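Local coordinates for extracellular solute-binding protein, family 5 (Chelativorans sp., PDB 6WM6), which binds EDTA and other aminopolycarboxylates in the bacterial periplasm, probably delivering them to an ABC transporter for uptake, at residues Trp123-Pro128 with Ala193-Lys198; Gly230-Leu235 with Lys253-Thr258; Ile321-Ala326 with Gly382-Ala387. One frame throughout, in Å; residues are numbered along the deposited sequence. Where two conformers were deposited one is given.

Overall arrangement
The three contacts follow one another along the chain, each closing before the next opens, and together they illustrate how a large solute-binding protein uses different kinds of contact in different regions. Interaction 1 joins a loop to a short helix through a histidine, interaction 2 pairs two neighbouring strands, and interaction 3 sets two helices side by side through apolar groups. Interactions 1 and 2 are neighbours without touching: their centres are 26 Å apart and their nearest atoms about 11 Å. Interaction 3 lies across the chain's centre from both, its centre 61 Å from that of interaction 1 and 51 Å from that of interaction 2.

Interaction 1: Trp123-Pro128 with Ala193-Lys198; sequences WSDGVP and AHLAEK
Asp125 and His194 form a His-carboxylate hydrogen bond in a surface contact that ties the loop after strand 111-117 to the short helix 193-196. The contact illustrates how one imidazole can serve several neighbours, through its N-H, its face and its edge. His194 NE2 donates to Asp125 OD2 across 2.7 Å, nearly straight at 169°, and the oxygen lies in the ring plane, offering its syn lone pair. The carboxylate plane is turned 42° from the imidazole. Its other oxygen is engaged within the loop: Val127 N donates to Asp125 OD1 at 3.1 Å from above the carboxylate plane, an Asx turn that helps fix the rotation of the acid group. The chi1 of 56° sets Asp125 CG between its own backbone N and carbonyl carbon, from where the carboxylate can meet both donors. Val127 comes over the imidazole, CG1 standing 3.7 Å from the centroid of the His194 ring in a CH-pi contact almost on the ring normal. On the opposite face lies Leu195 CG, displaced toward the rim, so the ring is flanked by aliphatic groups. Trp123 CD1 reaches the edge of the same ring, 3.5 Å from His194 CE1, with the two aromatic planes oblique to each other. The type I turn from Trp123 to Gly126, closed by Gly126 N to Trp123 O, carries Trp123 and Asp125, with Val127 following directly. Asp133 of helix 131-141 joins the two segments, OD2 accepting from Trp123 NE1 and OD1 from Ala193 N, while Leu195 rests on Phe209 of helix 202-212, so the contact lies beside two longer helices.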
# COMPACT_ATOMS: atom_id res chain seq x y z
N TRP A 123 26.70 -9.23 -0.43
CA TRP A 123 26.44 -8.17 -1.40
C TRP A 123 27.15 -8.49 -2.70
O TRP A 123 28.00 -9.38 -2.77
CB TRP A 123 26.89 -6.82 -0.83
CG TRP A 123 26.15 -6.40 0.39
CD1 TRP A 123 26.59 -6.45 1.69
CD2 TRP A 123 24.82 -5.87 0.45
NE1 TRP A 123 25.62 -5.98 2.54
CE2 TRP A 123 24.52 -5.62 1.81
CE3 TRP A 123 23.86 -5.58 -0.52
CZ2 TRP A 123 23.30 -5.11 2.22
CZ3 TRP A 123 22.64 -5.06 -0.12
CH2 TRP A 123 22.36 -4.85 1.24
N SER A 124 26.82 -7.74 -3.76
CA SER A 124 27.31 -8.03 -5.10
C SER A 124 28.81 -7.84 -5.25
O SER A 124 29.36 -8.28 -6.26
CB SER A 124 26.56 -7.18 -6.12
OG SER A 124 26.58 -5.83 -5.74
N ASP A 125 29.45 -7.18 -4.31
CA ASP A 125 30.91 -7.04 -4.31
C ASP A 125 31.59 -8.11 -3.46
O ASP A 125 32.82 -8.05 -3.26
CB ASP A 125 31.30 -5.63 -3.83
CG ASP A 125 30.74 -5.28 -2.46
OD1 ASP A 125 30.16 -6.16 -1.76
OD2 ASP A 125 30.88 -4.09 -2.05
N GLY A 126 30.84 -9.11 -2.99
CA GLY A 126 31.37 -10.19 -2.20
C GLY A 126 31.43 -9.93 -0.71
O GLY A 126 31.75 -10.86 0.06
N VAL A 127 31.16 -8.72 -0.27
CA VAL A 127 31.18 -8.41 1.16
C VAL A 127 29.98 -9.09 1.82
O VAL A 127 28.83 -8.91 1.36
CB VAL A 127 31.16 -6.90 1.38
CG1 VAL A 127 31.02 -6.57 2.86
CG2 VAL A 127 32.43 -6.27 0.79
N PRO A 128 30.17 -9.89 2.87
CA PRO A 128 29.01 -10.57 3.49
C PRO A 128 27.96 -9.58 3.96
O PRO A 128 28.26 -8.46 4.39
CB PRO A 128 29.65 -11.33 4.66
CG PRO A 128 31.10 -11.53 4.24
CD PRO A 128 31.46 -10.29 3.48
N ALA A 193 25.70 -1.23 4.29
CA ALA A 193 26.30 -0.31 5.24
C ALA A 193 27.74 0.01 4.87
O ALA A 193 28.19 1.15 5.04
CB ALA A 193 26.24 -0.89 6.65
N HIS A 194 28.49 -0.97 4.36
CA HIS A 194 29.89 -0.73 4.05
C HIS A 194 30.07 0.23 2.90
O HIS A 194 31.13 0.86 2.79
CB HIS A 194 30.62 -2.05 3.77
CG HIS A 194 30.21 -2.72 2.51
ND1 HIS A 194 29.04 -3.44 2.38
CD2 HIS A 194 30.84 -2.82 1.31
CE1 HIS A 194 28.95 -3.92 1.16
NE2 HIS A 194 30.03 -3.56 0.49
N LEU A 195 29.08 0.36 2.02
CA LEU A 195 29.12 1.37 0.97
C LEU A 195 28.59 2.70 1.47
O LEU A 195 29.19 3.75 1.20
CB LEU A 195 28.36 0.89 -0.27
CG LEU A 195 28.87 -0.42 -0.84
CD1 LEU A 195 28.06 -0.90 -2.03
CD2 LEU A 195 30.34 -0.29 -1.25
N ALA A 196 27.49 2.70 2.23
CA ALA A 196 26.97 3.96 2.75
C ALA A 196 28.01 4.70 3.57
O ALA A 196 28.08 5.94 3.52
CB ALA A 196 25.72 3.69 3.60
N GLU A 197 28.84 3.98 4.31
CA GLU A 197 29.80 4.65 5.19
C GLU A 197 30.88 5.39 4.43
O GLU A 197 31.58 6.22 5.03
CB GLU A 197 30.40 3.68 6.21
CG GLU A 197 31.39 2.68 5.67
CD GLU A 197 31.86 1.71 6.75
OE1 GLU A 197 32.54 0.72 6.41
OE2 GLU A 197 31.52 1.94 7.93
N LYS A 198 31.05 5.13 3.13
CA LYS A 198 32.00 5.86 2.31
C LYS A 198 31.45 7.19 1.82
O LYS A 198 32.18 7.93 1.14
CB LYS A 198 32.38 5.04 1.07
CG LYS A 198 32.98 3.68 1.38
CD LYS A 198 33.28 2.92 0.11
CE LYS A 198 33.79 1.52 0.42
NZ LYS A 198 34.17 0.79 -0.82

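Interaction 2: Gly230-Leu235 with Lys253-Thr258; sequences GQLVTL and KFRIIT
Leu232 to Leu235 and Lys253 to Ile256 are adjacent antiparallel parts of strands 232-237 and 251-256, in the middle of a mixed four-stranded sheet; the axes of these short segments come within 4.7 Å, their directions 179° apart. Val233 and Phe254 make the hydrogen-bonded pair, with Val233 N to Phe254 O and Phe254 N to Val233 O both 2.9 Å and in the carbonyl planes. Non-hydrogen-bonded pairs, Leu232 with Arg255 and Thr234 with Lys253, flank it. At one end Gln231 O takes Ile256 N at 2.9 Å. Arg255, modelled in two conformers, can in one of them bring NH1 to the same oxygen from the opposite face of the carbonyl and also to Gln231 OE1, a grip that may be only part-time. Thr234 and Lys253 lie alongside each other, pointing the same way, and the extended lysine runs on to a salt bridge with Glu49. On the other side of the sheet, Leu235 CD1 meets the edge of the Phe254 ring, 3.7 Å from Phe254 CD2. Gln231 and Leu232 form a classic beta bulge opposite Asp228. Strand 222-228 continues the sheet beyond 232-237, strand 49-54 beyond 251-256, and helix 71-77 covers the side bearing Val233 and Phe254.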
# COMPACT_ATOMS: atom_id res chain seq x y z
N GLY A 230 13.68 8.90 -17.15
CA GLY A 230 12.40 9.04 -17.80
C GLY A 230 12.07 7.99 -18.82
O GLY A 230 11.01 8.06 -19.45
N GLN A 231 12.96 7.00 -19.02
CA GLN A 231 12.77 6.04 -20.10
C GLN A 231 12.87 4.59 -19.65
O GLN A 231 11.94 3.82 -19.90
CB GLN A 231 13.80 6.27 -21.21
CG GLN A 231 13.74 7.65 -21.84
CD GLN A 231 12.43 7.90 -22.58
OE1 GLN A 231 11.91 7.01 -23.26
NE2 GLN A 231 11.90 9.10 -22.44
N LEU A 232 13.98 4.19 -19.04
CA LEU A 232 14.26 2.75 -18.92
C LEU A 232 15.28 2.45 -17.84
O LEU A 232 16.38 3.02 -17.84
CB LEU A 232 14.79 2.25 -20.27
CG LEU A 232 15.00 0.74 -20.42
CD1 LEU A 232 13.66 0.03 -20.45
CD2 LEU A 232 15.80 0.44 -21.68
N VAL A 233 14.93 1.52 -16.95
CA VAL A 233 15.88 0.89 -16.02
C VAL A 233 16.21 -0.48 -16.59
O VAL A 233 15.30 -1.27 -16.87
CB VAL A 233 15.25 0.73 -14.63
CG1 VAL A 233 16.34 0.31 -13.63
CG2 VAL A 233 14.55 1.99 -14.17
N THR A 234 17.50 -0.76 -16.77
CA THR A 234 17.95 -2.06 -17.25
C THR A 234 18.71 -2.77 -16.15
O THR A 234 19.73 -2.26 -15.67
CB THR A 234 18.82 -1.91 -18.49
OG1 THR A 234 18.04 -1.29 -19.52
CG2 THR A 234 19.28 -3.27 -18.97
N LEU A 235 18.23 -3.95 -15.76
CA LEU A 235 18.89 -4.81 -14.78
C LEU A 235 19.43 -6.07 -15.44
O LEU A 235 18.88 -6.56 -16.44
CB LEU A 235 17.95 -5.21 -13.65
CG LEU A 235 17.38 -4.09 -12.80
CD1 LEU A 235 16.25 -3.39 -13.44
CD2 LEU A 235 16.93 -4.65 -11.45
N LYS A 253 13.94 -5.41 -17.41
CA LYS A 253 13.84 -4.00 -17.71
C LYS A 253 12.54 -3.44 -17.17
O LYS A 253 11.50 -4.11 -17.21
CB LYS A 253 13.90 -3.77 -19.23
CG LYS A 253 15.28 -4.05 -19.82
CD LYS A 253 15.28 -4.06 -21.33
CE LYS A 253 16.71 -4.18 -21.83
NZ LYS A 253 16.74 -4.30 -23.32
N PHE A 254 12.60 -2.20 -16.67
CA PHE A 254 11.41 -1.44 -16.28
C PHE A 254 11.32 -0.24 -17.19
O PHE A 254 12.22 0.62 -17.17
CB PHE A 254 11.49 -1.07 -14.81
CG PHE A 254 11.46 -2.25 -13.89
CD1 PHE A 254 10.25 -2.87 -13.59
CD2 PHE A 254 12.62 -2.75 -13.35
CE1 PHE A 254 10.21 -3.96 -12.75
CE2 PHE A 254 12.59 -3.85 -12.48
CZ PHE A 254 11.40 -4.45 -12.20
N ARG A 255 10.29 -0.20 -18.02
CA ARG A 255 10.09 0.86 -18.99
C ARG A 255 9.11 1.88 -18.41
O ARG A 255 8.01 1.52 -18.00
CB ARG A 255 9.52 0.27 -20.28
CG ARG A 255 9.17 1.30 -21.35
CD ARG A 255 10.38 1.78 -22.11
NE ARG A 255 9.97 2.54 -23.29
CZ ARG A 255 10.02 3.87 -23.39
NH1 ARG A 255 10.48 4.61 -22.40
NH2 ARG A 255 9.60 4.45 -24.51
N ILE A 256 9.52 3.14 -18.39
CA ILE A 256 8.71 4.20 -17.81
C ILE A 256 7.69 4.67 -18.83
O ILE A 256 8.06 5.17 -19.90
CB ILE A 256 9.62 5.35 -17.32
CG1 ILE A 256 10.50 4.82 -16.17
CG2 ILE A 256 8.79 6.54 -16.88
CD1 ILE A 256 11.84 5.50 -16.05
N ILE A 257 6.41 4.51 -18.50
CA ILE A 257 5.27 4.97 -19.31
C ILE A 257 4.35 5.71 -18.34
O ILE A 257 3.52 5.08 -17.65
CB ILE A 257 4.53 3.81 -19.99
CG1 ILE A 257 5.50 3.00 -20.86
CG2 ILE A 257 3.37 4.33 -20.84
CD1 ILE A 257 4.87 1.78 -21.51
N THR A 258 4.49 7.03 -18.28
CA THR A 258 3.77 7.81 -17.27
C THR A 258 2.27 7.89 -17.55
O THR A 258 1.48 8.07 -16.62
CB THR A 258 4.37 9.22 -17.18
OG1 THR A 258 4.41 9.80 -18.49
CG2 THR A 258 5.78 9.17 -16.59

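Interaction 3: Ile321-Ala326 with Gly382-Ala387; sequences IALRKA and GILSEA
Ala322 begins the contact, its methyl facing the neighbouring helix and meeting Ala387. The two CB atoms, Ala322 CB and Ala387 CB, are 3.4 Å apart, tighter than ordinary carbon packing, which probably leaves little room for anything larger than a methyl on either side. The carbonyl of Ala322 is met as well: Ile383 CG2 comes to 3.4 Å from Ala322 O, an oxygen already accepting from Ala326 N within the helix. Ile383 sends this methyl there because CG2 stands anti to its own backbone N, with CG1 beside that nitrogen (chi1 -67°). Leu323 comes next. It starts out away from the partner helix, but its CD1 branch reaches back to it, and Leu323 CD1 touches Leu384 CD2 at 3.8 Å. Lys325 contributes mainly its inner part, its CB lying near Ile383 CG2 while the chain leads off. Ala326, one helical turn after Ala322, closes the walk: its methyl is placed against the leucine branch, with Ala326 CB 3.5 Å from Leu384 CG and 3.6 Å from Leu384 CD2, and Ile383 CG2 a little further off. Leu384 thus bridges Leu323 and Ala326. Replacing it with an alanine would probably open a gap at this point, leaving Leu323 CD1 and the methyl of Ala326 without the isobutyl group they rest on. The axes of these short segments approach to 8.7 Å, with directions 168° from each other. The arrangement is that of a close antiparallel helix pair, in which alanines spaced one turn apart line a face of helix 321-330 and take Ile383 and Leu384 of helix 377-386 against it.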
# COMPACT_ATOMS: atom_id res chain seq x y z
N ILE A 321 -21.11 16.64 13.28
CA ILE A 321 -21.26 15.19 13.15
C ILE A 321 -22.64 14.81 12.62
O ILE A 321 -22.78 13.77 11.96
CB ILE A 321 -20.92 14.52 14.50
CG1 ILE A 321 -20.77 13.01 14.33
CG2 ILE A 321 -21.97 14.87 15.57
CD1 ILE A 321 -20.16 12.34 15.55
N ALA A 322 -23.67 15.60 12.89
CA ALA A 322 -24.99 15.26 12.37
C ALA A 322 -25.02 15.32 10.85
O ALA A 322 -25.66 14.48 10.20
CB ALA A 322 -26.05 16.19 12.97
N LEU A 323 -24.36 16.31 10.26
CA LEU A 323 -24.32 16.39 8.80
C LEU A 323 -23.52 15.23 8.23
O LEU A 323 -23.91 14.64 7.22
CB LEU A 323 -23.78 17.75 8.34
CG LEU A 323 -23.75 17.95 6.83
CD1 LEU A 323 -25.15 17.86 6.24
CD2 LEU A 323 -23.13 19.31 6.47
N ARG A 324 -22.41 14.87 8.90
CA ARG A 324 -21.63 13.71 8.46
C ARG A 324 -22.48 12.46 8.45
O ARG A 324 -22.53 11.72 7.45
CB ARG A 324 -20.41 13.50 9.35
CG ARG A 324 -19.44 14.67 9.31
CD ARG A 324 -18.05 14.30 9.83
NE ARG A 324 -17.93 13.79 11.20
CZ ARG A 324 -17.79 14.57 12.28
NH1 ARG A 324 -17.81 15.89 12.16
NH2 ARG A 324 -17.61 14.00 13.46
N LYS A 325 -23.17 12.19 9.57
CA LYS A 325 -23.97 10.98 9.65
C LYS A 325 -25.12 10.98 8.66
O LYS A 325 -25.45 9.94 8.08
CB LYS A 325 -24.46 10.76 11.08
CG LYS A 325 -23.32 10.43 12.03
CD LYS A 325 -23.76 10.13 13.44
CE LYS A 325 -22.53 9.72 14.23
NZ LYS A 325 -22.81 9.32 15.63
N ALA A 326 -25.73 12.14 8.42
CA ALA A 326 -26.82 12.20 7.46
C ALA A 326 -26.32 11.91 6.06
O ALA A 326 -26.94 11.12 5.32
CB ALA A 326 -27.49 13.57 7.51
N GLY A 382 -34.19 12.69 8.95
CA GLY A 382 -34.48 12.72 10.38
C GLY A 382 -33.28 13.14 11.20
O GLY A 382 -33.39 13.93 12.13
N ILE A 383 -32.09 12.62 10.86
CA ILE A 383 -30.87 13.02 11.54
C ILE A 383 -30.69 14.53 11.43
O ILE A 383 -30.34 15.20 12.41
CB ILE A 383 -29.66 12.26 10.95
CG1 ILE A 383 -29.78 10.76 11.29
CG2 ILE A 383 -28.36 12.82 11.48
CD1 ILE A 383 -28.83 9.87 10.49
N LEU A 384 -30.90 15.07 10.24
CA LEU A 384 -30.74 16.51 10.05
C LEU A 384 -31.78 17.29 10.85
O LEU A 384 -31.44 18.28 11.51
CB LEU A 384 -30.87 16.84 8.57
CG LEU A 384 -29.69 16.33 7.74
CD1 LEU A 384 -29.96 16.52 6.26
CD2 LEU A 384 -28.39 17.02 8.14
N SER A 385 -33.05 16.89 10.77
CA SER A 385 -34.10 17.59 11.50
C SER A 385 -33.82 17.58 13.00
O SER A 385 -33.99 18.60 13.67
CB SER A 385 -35.44 16.94 11.19
OG SER A 385 -36.48 17.57 11.94
N GLU A 386 -33.37 16.44 13.52
CA GLU A 386 -33.11 16.33 14.96
C GLU A 386 -31.92 17.17 15.40
O GLU A 386 -31.77 17.42 16.60
CB GLU A 386 -32.93 14.86 15.33
CG GLU A 386 -34.24 14.09 15.23
CD GLU A 386 -34.04 12.59 15.03
OE1 GLU A 386 -32.95 12.07 15.34
OE2 GLU A 386 -35.00 11.94 14.56
N ALA A 387 -31.07 17.61 14.47
CA ALA A 387 -29.99 18.53 14.79
C ALA A 387 -30.32 19.98 14.49
O ALA A 387 -29.47 20.84 14.71
CB ALA A 387 -28.73 18.10 14.00